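Local coordinates for protein NAD-dependent benzaldehyde dehydrogenase (Legionella pneumophila, PDB 3RHE) that is of unestablished activity: named an NAD-dependent benzaldehyde dehydrogenase, it belongs to the glyoxalase/bleomycin resistance/dioxygenase (vicinal oxygen chelate) superfamily, at residues K15-S20 / L52-E57; L71-N76 / L118-L123; E83-W88 / Y106-V111. All blocks are in the same frame, centred on the assembly; numbering follows the deposited sequence.

Interaction 1 of 3, residues K15-S20 / L52-E57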
loop_
_atom_site.group_PDB
_atom_site.type_symbol
_atom_site.label_atom_id
_atom_site.label_comp_id
_atom_site.label_asym_id
_atom_site.label_seq_id
_atom_site.Cartn_x
_atom_site.Cartn_y
_atom_site.Cartn_z
ATOM N N LYS A 15 -2.089 -12.663 -6.358
ATOM C CA LYS A 15 -3.253 -13.288 -7.006
ATOM C C LYS A 15 -4.277 -13.792 -5.982
ATOM O O LYS A 15 -5.491 -13.643 -6.163
ATOM C CB LYS A 15 -2.823 -14.452 -7.903
ATOM C CG LYS A 15 -2.254 -14.047 -9.254
ATOM C CD LYS A 15 -2.116 -15.265 -10.163
ATOM C CE LYS A 15 -2.438 -14.923 -11.615
ATOM N NZ LYS A 15 -2.281 -16.108 -12.526
ATOM N N ASN A 16 -3.781 -14.389 -4.904
ATOM C CA ASN A 16 -4.651 -14.978 -3.878
ATOM C C ASN A 16 -4.129 -14.708 -2.477
ATOM O O ASN A 16 -3.236 -15.408 -2.008
ATOM C CB ASN A 16 -4.785 -16.486 -4.104
ATOM C CG ASN A 16 -5.782 -17.146 -3.144
ATOM O OD1 ASN A 16 -5.826 -16.834 -1.954
ATOM N ND2 ASN A 16 -6.572 -18.073 -3.667
ATOM N N PRO A 17 -4.686 -13.686 -1.806
ATOM C CA PRO A 17 -4.255 -13.283 -0.464
ATOM C C PRO A 17 -4.314 -14.430 0.554
ATOM O O PRO A 17 -3.474 -14.480 1.458
ATOM C CB PRO A 17 -5.237 -12.172 -0.106
ATOM C CG PRO A 17 -5.632 -11.592 -1.435
ATOM C CD PRO A 17 -5.703 -12.772 -2.358
ATOM N N ALA A 18 -5.273 -15.339 0.404
ATOM C CA ALA A 18 -5.362 -16.487 1.303
ATOM C C ALA A 18 -4.125 -17.365 1.188
ATOM O O ALA A 18 -3.501 -17.701 2.192
ATOM C CB ALA A 18 -6.637 -17.312 1.023
ATOM N N LYS A 19 -3.778 -17.740 -0.041
ATOM C CA LYS A 19 -2.612 -18.579 -0.278
ATOM C C LYS A 19 -1.285 -17.858 -0.008
ATOM O O LYS A 19 -0.317 -18.473 0.444
ATOM C CB LYS A 19 -2.621 -19.136 -1.701
ATOM C CG LYS A 19 -3.836 -19.994 -2.010
ATOM C CD LYS A 19 -3.556 -20.932 -3.173
ATOM C CE LYS A 19 -4.790 -21.742 -3.551
ATOM N NZ LYS A 19 -4.442 -22.845 -4.496
ATOM N N SER A 20 -1.235 -16.565 -0.299
ATOM C CA SER A 20 -0.039 -15.777 -0.041
ATOM C C SER A 20 0.219 -15.667 1.453
ATOM O O SER A 20 1.364 -15.732 1.906
ATOM C CB SER A 20 -0.167 -14.381 -0.664
ATOM O OG SER A 20 -0.052 -14.448 -2.070
ATOM N N LEU A 52 -0.175 -7.849 1.864
ATOM C CA LEU A 52 -0.493 -8.671 0.708
ATOM C C LEU A 52 -1.907 -8.303 0.241
ATOM O O LEU A 52 -2.880 -8.546 0.951
ATOM C CB LEU A 52 -0.421 -10.150 1.079
ATOM C CG LEU A 52 0.860 -10.589 1.807
ATOM C CD1 LEU A 52 0.709 -12.020 2.356
ATOM C CD2 LEU A 52 2.099 -10.469 0.895
ATOM N N TRP A 53 -2.003 -7.742 -0.960
ATOM C CA TRP A 53 -3.224 -7.114 -1.443
ATOM C C TRP A 53 -3.698 -7.737 -2.765
ATOM O O TRP A 53 -2.942 -7.806 -3.747
ATOM C CB TRP A 53 -2.947 -5.609 -1.592
ATOM C CG TRP A 53 -4.137 -4.701 -1.663
ATOM C CD1 TRP A 53 -5.442 -4.997 -1.352
ATOM C CD2 TRP A 53 -4.118 -3.316 -2.039
ATOM N NE1 TRP A 53 -6.240 -3.876 -1.542
ATOM C CE2 TRP A 53 -5.448 -2.836 -1.958
ATOM C CE3 TRP A 53 -3.104 -2.440 -2.454
ATOM C CZ2 TRP A 53 -5.786 -1.518 -2.273
ATOM C CZ3 TRP A 53 -3.448 -1.125 -2.772
ATOM C CH2 TRP A 53 -4.779 -0.683 -2.679
ATOM N N ALA A 54 -4.943 -8.214 -2.778
ATOM C CA ALA A 54 -5.506 -8.859 -3.962
ATOM C C ALA A 54 -5.359 -7.988 -5.209
ATOM O O ALA A 54 -5.833 -6.853 -5.251
ATOM C CB ALA A 54 -6.975 -9.251 -3.743
ATOM N N GLN A 55 -4.709 -8.552 -6.220
ATOM C CA GLN A 55 -4.371 -7.839 -7.446
ATOM C C GLN A 55 -5.600 -7.200 -8.091
ATOM O O GLN A 55 -5.525 -6.110 -8.663
ATOM C CB GLN A 55 -3.704 -8.806 -8.424
ATOM C CG GLN A 55 -2.894 -8.153 -9.527
ATOM C CD GLN A 55 -2.083 -9.171 -10.325
ATOM O OE1 GLN A 55 -1.361 -8.810 -11.260
ATOM N NE2 GLN A 55 -2.201 -10.450 -9.958
ATOM N N GLU A 56 -6.735 -7.876 -7.974
ATOM C CA GLU A 56 -7.968 -7.420 -8.597
ATOM C C GLU A 56 -8.534 -6.179 -7.913
ATOM O O GLU A 56 -9.360 -5.470 -8.482
ATOM C CB GLU A 56 -9.002 -8.554 -8.600
ATOM C CG GLU A 56 -9.047 -9.376 -7.306
ATOM C CD GLU A 56 -8.097 -10.578 -7.309
ATOM O OE1 GLU A 56 -8.566 -11.701 -7.596
ATOM O OE2 GLU A 56 -6.893 -10.416 -7.014
ATOM N N GLU A 57 -8.082 -5.917 -6.693
ATOM C CA GLU A 57 -8.557 -4.766 -5.926
ATOM C C GLU A 57 -7.766 -3.477 -6.156
ATOM O O GLU A 57 -8.168 -2.408 -5.695
ATOM C CB GLU A 57 -8.538 -5.095 -4.436
ATOM C CG GLU A 57 -9.411 -6.278 -4.077
ATOM C CD GLU A 57 -10.882 -5.944 -4.183
ATOM O OE1 GLU A 57 -11.289 -4.935 -3.573
ATOM O OE2 GLU A 57 -11.622 -6.678 -4.878
#
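Pro17 turns the outer corner of its ring onto the methyl of Ala54, with CG 3.6 Å from Ala54 CB. This apolar touch joins the first turn of helix 17-28 to the end of strand 49-54. Deeper along the strand, Leu52 points its side chain at the same helix turn. With CG beside the backbone N (chi1 -50°) and the chain then running straight on, its CD1 ends 3.8 Å from Ser20 C and also lies close to Ser20 CB. Pro17 and Ser20, one helical turn apart, thus face Ala54 and Leu52, two residues apart on the strand, of which Leu52 is the one directed at the helix. Trp53 between them turns its indole away, toward Phe39 and Phe104.

The two segments are tied through strand 8-14, which pairs in parallel with strand 49-54: Val14 forms backbone hydrogen bonds with Trp53 and Gln55. In this vicinal oxygen chelate fold, helix 17-28 follows directly on strand 8-14, and its start is packed against the neighbouring strand. Asn16 is the N-cap. Its OD1 accepts from Lys19 N at 2.9 Å, a fairly straight bond (163°) whose donor stands well above the side-chain carbonyl plane.

Beyond the strand end, Glu57 N bonds back to Ala54 O at 2.8 Å, bending residues 55-57 into a short 3-10 segment. Gln55, its first residue, runs beside Lys15 in the same direction, the amide NE2 of Gln55 lying 3.7 Å from Lys15 CG. Glu56 folds back instead, bent at chi2 (-90°), which carries its carboxylate toward the Lys15 backbone. Glu56 OE2 stops 3.6 Å from Lys15 O, two acceptor oxygens with no hydrogen bond between them, at the exposed edge of the contact.

Interaction 2 of 3, residues L71-N76 / L118-L123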
loop_
_atom_site.group_PDB
_atom_site.type_symbol
_atom_site.label_atom_id
_atom_site.label_comp_id
_atom_site.label_asym_id
_atom_site.label_seq_id
_atom_site.Cartn_x
_atom_site.Cartn_y
_atom_site.Cartn_z
ATOM N N LEU A 71 5.591 0.915 -2.590
ATOM C CA LEU A 71 6.129 1.359 -1.323
ATOM C C LEU A 71 5.126 2.396 -0.850
ATOM O O LEU A 71 4.864 3.369 -1.559
ATOM C CB LEU A 71 7.480 2.022 -1.518
ATOM C CG LEU A 71 8.566 2.012 -0.425
ATOM C CD1 LEU A 71 9.164 3.406 -0.297
ATOM C CD2 LEU A 71 8.131 1.492 0.942
ATOM N N SER A 72 4.544 2.190 0.323
ATOM C CA SER A 72 3.476 3.085 0.766
ATOM C C SER A 72 3.781 3.741 2.113
ATOM O O SER A 72 4.554 3.206 2.919
ATOM C CB SER A 72 2.116 2.368 0.798
ATOM O OG SER A 72 1.960 1.587 1.971
ATOM N N PHE A 73 3.153 4.898 2.327
ATOM C CA PHE A 73 3.396 5.757 3.474
ATOM C C PHE A 73 2.042 6.051 4.113
ATOM O O PHE A 73 1.221 6.736 3.513
ATOM C CB PHE A 73 3.987 7.107 3.038
ATOM C CG PHE A 73 5.176 7.010 2.107
ATOM C CD1 PHE A 73 6.450 7.346 2.552
ATOM C CD2 PHE A 73 5.020 6.617 0.784
ATOM C CE1 PHE A 73 7.545 7.270 1.702
ATOM C CE2 PHE A 73 6.105 6.541 -0.067
ATOM C CZ PHE A 73 7.372 6.869 0.391
ATOM N N GLN A 74 1.812 5.538 5.316
ATOM C CA GLN A 74 0.562 5.771 6.025
ATOM C C GLN A 74 0.663 7.075 6.819
ATOM O O GLN A 74 1.624 7.275 7.568
ATOM C CB GLN A 74 0.226 4.608 6.957
ATOM C CG GLN A 74 -1.171 4.710 7.556
ATOM C CD GLN A 74 -1.488 3.591 8.538
ATOM O OE1 GLN A 74 -0.806 2.563 8.580
ATOM N NE2 GLN A 74 -2.527 3.794 9.345
ATOM N N VAL A 75 -0.304 7.970 6.629
ATOM C CA VAL A 75 -0.284 9.251 7.348
ATOM C C VAL A 75 -1.530 9.441 8.207
ATOM O O VAL A 75 -2.490 8.668 8.118
ATOM C CB VAL A 75 -0.074 10.479 6.400
ATOM C CG1 VAL A 75 1.235 10.339 5.663
ATOM C CG2 VAL A 75 -1.229 10.611 5.410
ATOM N N ASN A 76 -1.505 10.490 9.021
ATOM C CA ASN A 76 -2.469 10.672 10.100
ATOM C C ASN A 76 -3.895 11.106 9.697
ATOM O O ASN A 76 -4.865 10.814 10.405
ATOM C CB ASN A 76 -1.884 11.644 11.145
ATOM C CG ASN A 76 -1.945 13.107 10.693
ATOM O OD1 ASN A 76 -1.053 13.610 9.993
ATOM N ND2 ASN A 76 -2.996 13.794 11.106
ATOM N N LEU A 118 4.464 4.565 -5.547
ATOM C CA LEU A 118 4.663 5.152 -4.235
ATOM C C LEU A 118 3.300 5.665 -3.786
ATOM O O LEU A 118 2.747 6.570 -4.398
ATOM C CB LEU A 118 5.639 6.327 -4.350
ATOM C CG LEU A 118 7.018 6.027 -4.961
ATOM C CD1 LEU A 118 7.830 7.303 -5.079
ATOM C CD2 LEU A 118 7.766 5.036 -4.106
ATOM N N ARG A 119 2.758 5.096 -2.718
ATOM C CA ARG A 119 1.405 5.439 -2.317
ATOM C C ARG A 119 1.355 6.151 -0.977
ATOM O O ARG A 119 2.008 5.739 -0.017
ATOM C CB ARG A 119 0.507 4.195 -2.277
ATOM C CG ARG A 119 -0.902 4.466 -1.706
ATOM C CD ARG A 119 -1.727 3.177 -1.542
ATOM N NE ARG A 119 -1.903 2.459 -2.805
ATOM C CZ ARG A 119 -2.838 2.729 -3.704
ATOM N NH1 ARG A 119 -3.699 3.719 -3.499
ATOM N NH2 ARG A 119 -2.912 2.009 -4.815
ATOM N N ILE A 120 0.568 7.219 -0.921
ATOM C CA ILE A 120 0.257 7.896 0.332
ATOM C C ILE A 120 -1.190 7.520 0.681
ATOM O O ILE A 120 -2.066 7.561 -0.182
ATOM C CB ILE A 120 0.322 9.452 0.182
ATOM C CG1 ILE A 120 1.692 9.938 -0.329
ATOM C CG2 ILE A 120 -0.047 10.143 1.494
ATOM C CD1 ILE A 120 2.840 9.655 0.585
ATOM N N PHE A 121 -1.453 7.153 1.928
ATOM C CA PHE A 121 -2.836 6.883 2.324
ATOM C C PHE A 121 -3.093 7.205 3.785
ATOM O O PHE A 121 -2.192 7.140 4.625
ATOM C CB PHE A 121 -3.229 5.429 2.043
ATOM C CG PHE A 121 -2.550 4.432 2.947
ATOM C CD1 PHE A 121 -3.211 3.902 4.045
ATOM C CD2 PHE A 121 -1.239 4.039 2.710
ATOM C CE1 PHE A 121 -2.584 2.992 4.887
ATOM C CE2 PHE A 121 -0.603 3.130 3.556
ATOM C CZ PHE A 121 -1.287 2.604 4.643
ATOM N N CYS A 122 -4.339 7.570 4.063
ATOM C CA CYS A 122 -4.857 7.655 5.418
ATOM C C CYS A 122 -6.016 6.663 5.521
ATOM O O CYS A 122 -6.946 6.704 4.712
ATOM C CB CYS A 122 -5.382 9.068 5.703
ATOM S SG CYS A 122 -6.158 9.217 7.330
ATOM N N LEU A 123 -5.971 5.774 6.505
ATOM C CA LEU A 123 -7.044 4.783 6.667
ATOM C C LEU A 123 -8.321 5.395 7.239
ATOM O O LEU A 123 -8.253 6.259 8.109
ATOM C CB LEU A 123 -6.590 3.648 7.590
ATOM C CG LEU A 123 -5.439 2.793 7.067
ATOM C CD1 LEU A 123 -5.051 1.725 8.082
ATOM C CD2 LEU A 123 -5.832 2.169 5.745
HETATM O O HOH W 1 -3.923 6.295 8.628
#
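Phe121 lays one ring face under Gln74, whose CA sits 4.0 Å from the ring centroid in a CH-pi contact. Phe121 CG stands between its backbone N and carbonyl carbon (chi1 70°), which turns the ring toward Gln74. Gln74 CB drops close to the rim, 3.4 Å from Phe121 CZ, and the extended chain runs on past the CE1/CZ rim, its amide beyond the ring and tilted 26° from the ring plane. Ser72 fills the notch at the ring edge, its OG 3.4 Å from Phe121 CE2 while bonded to Leu9 O. Beyond the ring, Leu123 CD1 pushes up against Gln74 NE2; Gln74 OE1 is held by Arg49.

On the other face of the sheet, Ile120 CD1 is the bump that fits against Phe73 at a slant, 3.7 Å from Phe73 CB. The Phe73 ring brings its edge to Arg119 O. Val75 CG2 settles beside Ile120 CG2, and Val75 also touches Met80, Val81 and Ile84 of helix 78-90.

Four backbone bonds set this register; past the last, a water accepts from Leu123 N and Gln74 NE2 and donates to Val75 O. The result is a parallel strand pair in the curved mixed sheet of the vicinal oxygen chelate fold.

Interaction 3 of 3, residues E83-W88 / Y106-V111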
loop_
_atom_site.group_PDB
_atom_site.type_symbol
_atom_site.label_atom_id
_atom_site.label_comp_id
_atom_site.label_asym_id
_atom_site.label_seq_id
_atom_site.Cartn_x
_atom_site.Cartn_y
_atom_site.Cartn_z
ATOM N N GLU A 83 -1.854 17.532 1.866
ATOM C CA GLU A 83 -0.641 18.333 2.024
ATOM C C GLU A 83 0.535 17.671 1.297
ATOM O O GLU A 83 1.281 18.341 0.590
ATOM C CB GLU A 83 -0.350 18.560 3.509
ATOM C CG GLU A 83 1.038 19.104 3.860
ATOM C CD GLU A 83 1.350 20.450 3.207
ATOM O OE1 GLU A 83 0.415 21.186 2.823
ATOM O OE2 GLU A 83 2.549 20.769 3.088
ATOM N N ILE A 84 0.697 16.352 1.450
ATOM C CA ILE A 84 1.791 15.687 0.751
ATOM C C ILE A 84 1.560 15.713 -0.757
ATOM O O ILE A 84 2.497 15.828 -1.537
ATOM C CB ILE A 84 2.009 14.231 1.228
ATOM C CG1 ILE A 84 2.272 14.196 2.736
ATOM C CG2 ILE A 84 3.170 13.607 0.456
ATOM C CD1 ILE A 84 2.301 12.813 3.341
ATOM N N HIS A 85 0.303 15.600 -1.175
ATOM C CA HIS A 85 0.008 15.677 -2.595
ATOM C C HIS A 85 0.471 17.013 -3.183
ATOM O O HIS A 85 1.041 17.064 -4.270
ATOM C CB HIS A 85 -1.483 15.497 -2.862
ATOM C CG HIS A 85 -1.839 15.626 -4.309
ATOM N ND1 HIS A 85 -2.507 16.718 -4.819
ATOM C CD2 HIS A 85 -1.588 14.814 -5.364
ATOM C CE1 HIS A 85 -2.667 16.566 -6.120
ATOM N NE2 HIS A 85 -2.112 15.420 -6.478
ATOM N N ARG A 86 0.208 18.093 -2.457
ATOM C CA ARG A 86 0.671 19.410 -2.869
ATOM C C ARG A 86 2.194 19.464 -2.974
ATOM O O ARG A 86 2.737 19.946 -3.965
ATOM C CB ARG A 86 0.168 20.471 -1.890
ATOM C CG ARG A 86 0.588 21.879 -2.252
ATOM C CD ARG A 86 -0.237 22.902 -1.497
ATOM N NE ARG A 86 0.080 22.946 -0.072
ATOM C CZ ARG A 86 -0.407 23.862 0.764
ATOM N NH1 ARG A 86 -1.222 24.808 0.304
ATOM N NH2 ARG A 86 -0.079 23.842 2.054
ATOM N N GLN A 87 2.887 18.958 -1.955
ATOM C CA GLN A 87 4.349 18.947 -1.981
ATOM C C GLN A 87 4.878 18.170 -3.193
ATOM O O GLN A 87 5.798 18.623 -3.877
ATOM C CB GLN A 87 4.928 18.338 -0.696
ATOM C CG GLN A 87 4.772 19.185 0.552
ATOM C CD GLN A 87 5.145 18.424 1.814
ATOM O OE1 GLN A 87 4.742 18.790 2.921
ATOM N NE2 GLN A 87 5.909 17.354 1.651
ATOM N N TRP A 88 4.293 17.005 -3.459
ATOM C CA TRP A 88 4.763 16.162 -4.559
ATOM C C TRP A 88 4.498 16.800 -5.931
ATOM O O TRP A 88 5.318 16.688 -6.848
ATOM C CB TRP A 88 4.155 14.746 -4.462
ATOM C CG TRP A 88 4.800 13.856 -3.393
ATOM C CD1 TRP A 88 5.502 14.270 -2.286
ATOM C CD2 TRP A 88 4.762 12.420 -3.326
ATOM N NE1 TRP A 88 5.919 13.177 -1.553
ATOM C CE2 TRP A 88 5.470 12.034 -2.162
ATOM C CE3 TRP A 88 4.208 11.421 -4.141
ATOM C CZ2 TRP A 88 5.644 10.693 -1.798
ATOM C CZ3 TRP A 88 4.371 10.084 -3.768
ATOM C CH2 TRP A 88 5.084 9.737 -2.609
ATOM N N TYR A 106 -8.341 7.199 2.183
ATOM C CA TYR A 106 -8.074 8.295 1.261
ATOM C C TYR A 106 -6.616 8.282 0.826
ATOM O O TYR A 106 -5.717 8.192 1.663
ATOM C CB TYR A 106 -8.413 9.597 1.972
ATOM C CG TYR A 106 -8.392 10.849 1.144
ATOM C CD1 TYR A 106 -9.304 11.048 0.109
ATOM C CD2 TYR A 106 -7.506 11.879 1.450
ATOM C CE1 TYR A 106 -9.314 12.234 -0.625
ATOM C CE2 TYR A 106 -7.503 13.058 0.725
ATOM C CZ TYR A 106 -8.407 13.235 -0.309
ATOM O OH TYR A 106 -8.387 14.414 -1.023
ATOM N N THR A 107 -6.382 8.380 -0.482
ATOM C CA THR A 107 -5.097 7.954 -1.029
ATOM C C THR A 107 -4.772 8.578 -2.381
ATOM O O THR A 107 -5.665 8.970 -3.122
ATOM C CB THR A 107 -5.069 6.392 -1.168
ATOM O OG1 THR A 107 -3.757 5.946 -1.517
ATOM C CG2 THR A 107 -6.038 5.929 -2.244
ATOM N N PHE A 108 -3.482 8.664 -2.691
ATOM C CA PHE A 108 -3.038 8.979 -4.040
ATOM C C PHE A 108 -1.747 8.220 -4.323
ATOM O O PHE A 108 -1.095 7.732 -3.398
ATOM C CB PHE A 108 -2.898 10.500 -4.276
ATOM C CG PHE A 108 -1.634 11.105 -3.721
ATOM C CD1 PHE A 108 -1.581 11.561 -2.408
ATOM C CD2 PHE A 108 -0.515 11.262 -4.525
ATOM C CE1 PHE A 108 -0.420 12.127 -1.897
ATOM C CE2 PHE A 108 0.643 11.838 -4.022
ATOM C CZ PHE A 108 0.690 12.268 -2.703
ATOM N N VAL A 109 -1.386 8.081 -5.592
ATOM C CA VAL A 109 -0.136 7.372 -5.912
ATOM C C VAL A 109 0.715 8.044 -6.979
ATOM O O VAL A 109 0.207 8.546 -7.986
ATOM C CB VAL A 109 -0.323 5.835 -6.178
ATOM C CG1 VAL A 109 -1.730 5.492 -6.540
ATOM C CG2 VAL A 109 0.694 5.284 -7.213
ATOM N N GLY A 110 2.015 8.076 -6.712
ATOM C CA GLY A 110 2.985 8.548 -7.673
ATOM C C GLY A 110 3.873 7.412 -8.148
ATOM O O GLY A 110 3.710 6.266 -7.723
ATOM N N VAL A 111 4.799 7.724 -9.047
ATOM C CA VAL A 111 5.788 6.740 -9.478
ATOM C C VAL A 111 7.156 7.379 -9.550
ATOM O O VAL A 111 7.284 8.587 -9.777
ATOM C CB VAL A 111 5.473 6.136 -10.862
ATOM C CG1 VAL A 111 4.248 5.245 -10.790
ATOM C CG2 VAL A 111 5.321 7.234 -11.922
#
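The Phe108 ring takes His85 over one face: His85 CB sits 4.0 Å from the ring centroid in a CH-pi contact, and the imidazole turns its edge to the same ring, centroids 5.0 Å apart and planes at 79°. Phe108 in turn presents its own edge to a face of Trp88 in an offset edge-to-face pair, the planes nearly perpendicular. Phe108 CE2 comes to 3.6 Å from Trp88 CE3. Ile84 CG2 lies over the same indole face as Phe108 CZ, and the far edge of the indole points at Gly110, with CZ3 4.3 Å from Gly110 N.

Phe108 is thus the centre of an aromatic cluster through which helix 78-90 packs on strand 105-111 of the mixed sheet, as helices cover sheets in the vicinal oxygen chelate fold. Here helix and strand run almost in the same direction, 19° apart, their axes 9.8 Å from each other.

The Phe108 ring reaches the helix backbone itself, its CZ 3.5 Å from His85 CA. Phe108 CG stands between its backbone N and carbonyl carbon (chi1 79°), aiming the ring at the helix between His85 and Trp88. The indole also leans on Leu118 and Ile120 of the next strand. Away from the sheet, Arg86 NH2 bonds to Glu83 OE1 at 2.8 Å, a salt bridge within the helix.

All three contacts belong to one mixed sheet and the helices beside it. Interaction 1 comes first along the chain and lies at one end of the molecule. Interaction 2 follows, and interaction 3 is nested within the loop that it closes. The centres of interactions 2 and 3 are about 9 Å apart: strands 117-123 and 105-111 are sheet neighbours, and Val75 packs on Ile84. The centre of interaction 1 is about 19 Å from that of interaction 2, though the two touch where Trp53 meets Arg119, and about 25 Å from that of interaction 3. Strand 8-14 joins strands 49-54 and 69-74, so one sheet links all three, consistent with the vicinal oxygen chelate fold.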